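Side-chain contact in L-Ribose isomerase (Acinetobacter, PDB 4Q0S), which isomerises the non-natural sugar L-ribose, probably to its ketose L-ribulose, in a cobalt-containing active site within a cupin barrel: residues Glu24-Ala29 / Lys43-Ser48. Residues are numbered along the deposited sequence; the frame is centred on the assembly and turned at random.
Sequences EWVREA and KMVNDS
In this cupin-fold chain the loop that leaves helix 19-35 for strand 50-52 folds back on that helix, and Val26 and Val45 are where the two meet. One methyl from each valine makes the contact: CG1 of Val26 lies 3.9 Å from CG1 of Val45, the two side chains running alongside one another in opposing directions. Val26 is directed toward the loop from its CB, and with CG1 set anti to the backbone N (chi1 172°) this is the methyl that makes the contact, while CG2 stands anti to the carbonyl carbon. The valine-valine touch is apolar, no hydrogen bond links 24-29 to 43-48, and only 115 Å² is buried between them. The same CG1 of Val26 also comes within 4.3 Å of the carbonyl O of Asn46. That oxygen is hydrogen-bonded to Tyr22 OH, and Asp47 forms a salt bridge with Arg19, both partners lying on helix 19-35.

The loop carries its own internal bonds beside this small apolar touch. Val45 is the centre of an inverse gamma turn, closed by a weak bond from Asn46 N to Met44 O. Asn46 leaves the backbone away from the helix, and its amide ties the chain on both sides of itself: ND2 donates to Lys43 O over 2.7 Å, in the plane of that carbonyl, while OD1 accepts from Ser48 N at 2.9 Å in an Asx turn, the donor tilted 16° from the side-chain carbonyl plane. These two bonds restrain the rotation of the amide group.

Around the valine pair, Val45 also rests on Ala30 and Ile40, and Val26 on Phe77 of strand 73-82. Trp25 and Ala29 reach Ile75 of this strand, and Glu28 OE2 is hydrogen-bonded to His109 and Trp66 of the second subunit, placing the helix between barrel, loop and subunit interface.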
loop_
_atom_site.group_PDB
_atom_site.type_symbol
_atom_site.label_atom_id
_atom_site.label_comp_id
_atom_site.label_asym_id
_atom_site.label_seq_id
_atom_site.Cartn_x
_atom_site.Cartn_y
_atom_site.Cartn_z
ATOM N N GLU A 24 2.710 -0.233 23.298
ATOM C CA GLU A 24 3.043 0.777 22.299
ATOM C C GLU A 24 3.914 0.153 21.207
ATOM O O GLU A 24 3.752 0.450 20.024
ATOM C CB GLU A 24 3.755 1.970 22.950
ATOM C CG GLU A 24 2.958 2.603 24.086
ATOM C CD GLU A 24 3.527 3.929 24.550
ATOM O OE1 GLU A 24 4.762 4.114 24.472
ATOM O OE2 GLU A 24 2.736 4.786 25.010
ATOM N N TRP A 25 4.813 -0.738 21.615
ATOM C CA TRP A 25 5.713 -1.417 20.687
ATOM C C TRP A 25 4.940 -2.347 19.755
ATOM O O TRP A 25 5.005 -2.220 18.532
ATOM C CB TRP A 25 6.752 -2.214 21.491
ATOM C CG TRP A 25 7.775 -2.976 20.692
ATOM C CD1 TRP A 25 8.415 -2.557 19.557
ATOM C CD2 TRP A 25 8.371 -4.237 21.043
ATOM N NE1 TRP A 25 9.376 -3.475 19.188
ATOM C CE2 TRP A 25 9.369 -4.512 20.083
ATOM C CE3 TRP A 25 8.160 -5.157 22.081
ATOM C CZ2 TRP A 25 10.159 -5.671 20.128
ATOM C CZ3 TRP A 25 8.946 -6.309 22.126
ATOM C CH2 TRP A 25 9.933 -6.554 21.154
ATOM N N VAL A 26 4.192 -3.271 20.343
ATOM C CA VAL A 26 3.423 -4.234 19.574
ATOM C C VAL A 26 2.204 -3.673 18.837
ATOM O O VAL A 26 1.964 -4.029 17.687
ATOM C CB VAL A 26 2.988 -5.409 20.477
ATOM C CG1 VAL A 26 2.029 -6.329 19.732
ATOM C CG2 VAL A 26 4.223 -6.189 20.909
ATOM N N ARG A 27 1.430 -2.804 19.477
ATOM C CA ARG A 27 0.255 -2.264 18.795
ATOM C C ARG A 27 0.645 -1.360 17.624
ATOM O O ARG A 27 -0.008 -1.384 16.585
ATOM C CB ARG A 27 -0.663 -1.534 19.784
ATOM C CG ARG A 27 -1.276 -2.480 20.826
ATOM C CD ARG A 27 -2.353 -1.808 21.674
ATOM N NE ARG A 27 -3.617 -1.658 20.950
ATOM C CZ ARG A 27 -4.688 -1.024 21.428
ATOM N NH1 ARG A 27 -4.658 -0.469 22.638
ATOM N NH2 ARG A 27 -5.792 -0.941 20.694
ATOM N N GLU A 28 1.713 -0.579 17.777
ATOM C CA GLU A 28 2.163 0.286 16.685
ATOM C C GLU A 28 2.634 -0.585 15.539
ATOM O O GLU A 28 2.426 -0.250 14.374
ATOM C CB GLU A 28 3.343 1.168 17.092
ATOM C CG GLU A 28 2.993 2.474 17.775
ATOM C CD GLU A 28 2.170 3.410 16.904
ATOM O OE1 GLU A 28 2.258 3.331 15.660
ATOM O OE2 GLU A 28 1.442 4.240 17.479
ATOM N N ALA A 29 3.294 -1.691 15.882
ATOM C CA ALA A 29 3.821 -2.599 14.876
ATOM C C ALA A 29 2.692 -3.262 14.115
ATOM O O ALA A 29 2.788 -3.457 12.911
ATOM C CB ALA A 29 4.717 -3.660 15.527
ATOM N N LYS A 43 -6.300 -11.830 17.477
ATOM C CA LYS A 43 -5.590 -12.872 18.212
ATOM C C LYS A 43 -4.079 -12.834 17.979
ATOM O O LYS A 43 -3.300 -13.263 18.830
ATOM C CB LYS A 43 -6.131 -14.247 17.825
ATOM C CG LYS A 43 -5.948 -14.582 16.351
ATOM C CD LYS A 43 -6.024 -16.082 16.101
ATOM C CE LYS A 43 -7.370 -16.662 16.508
ATOM N NZ LYS A 43 -7.430 -18.134 16.254
ATOM N N MET A 44 -3.662 -12.320 16.826
ATOM C CA MET A 44 -2.239 -12.244 16.510
ATOM C C MET A 44 -1.531 -11.161 17.324
ATOM O O MET A 44 -0.322 -11.239 17.566
ATOM C CB MET A 44 -2.053 -11.996 15.010
ATOM C CG MET A 44 -2.481 -13.189 14.154
ATOM S SD MET A 44 -2.702 -12.804 12.412
ATOM C CE MET A 44 -1.049 -12.209 12.009
ATOM N N VAL A 45 -2.283 -10.148 17.745
ATOM C CA VAL A 45 -1.708 -9.068 18.534
ATOM C C VAL A 45 -1.829 -9.481 19.996
ATOM O O VAL A 45 -2.795 -9.135 20.679
ATOM C CB VAL A 45 -2.457 -7.745 18.280
ATOM C CG1 VAL A 45 -1.786 -6.607 19.034
ATOM C CG2 VAL A 45 -2.477 -7.452 16.779
ATOM N N ASN A 46 -0.839 -10.236 20.461
ATOM C CA ASN A 46 -0.831 -10.751 21.829
ATOM C C ASN A 46 0.486 -10.513 22.564
ATOM O O ASN A 46 1.420 -9.911 22.021
ATOM C CB ASN A 46 -1.131 -12.251 21.801
ATOM C CG ASN A 46 -0.234 -12.999 20.837
ATOM O OD1 ASN A 46 0.987 -12.980 20.974
ATOM N ND2 ASN A 46 -0.832 -13.651 19.846
ATOM N N ASP A 47 0.549 -11.002 23.802
ATOM C CA ASP A 47 1.733 -10.843 24.642
ATOM C C ASP A 47 2.898 -11.751 24.262
ATOM O O ASP A 47 3.898 -11.797 24.969
ATOM C CB ASP A 47 1.382 -11.074 26.115
ATOM C CG ASP A 47 0.439 -10.024 26.659
ATOM O OD1 ASP A 47 0.417 -8.898 26.119
ATOM O OD2 ASP A 47 -0.269 -10.322 27.643
ATOM N N SER A 48 2.767 -12.478 23.159
ATOM C CA SER A 48 3.843 -13.347 22.704
ATOM C C SER A 48 4.474 -12.799 21.422
ATOM O O SER A 48 5.532 -13.268 20.990
ATOM C CB SER A 48 3.320 -14.762 22.450
ATOM O OG SER A 48 2.993 -15.408 23.665
#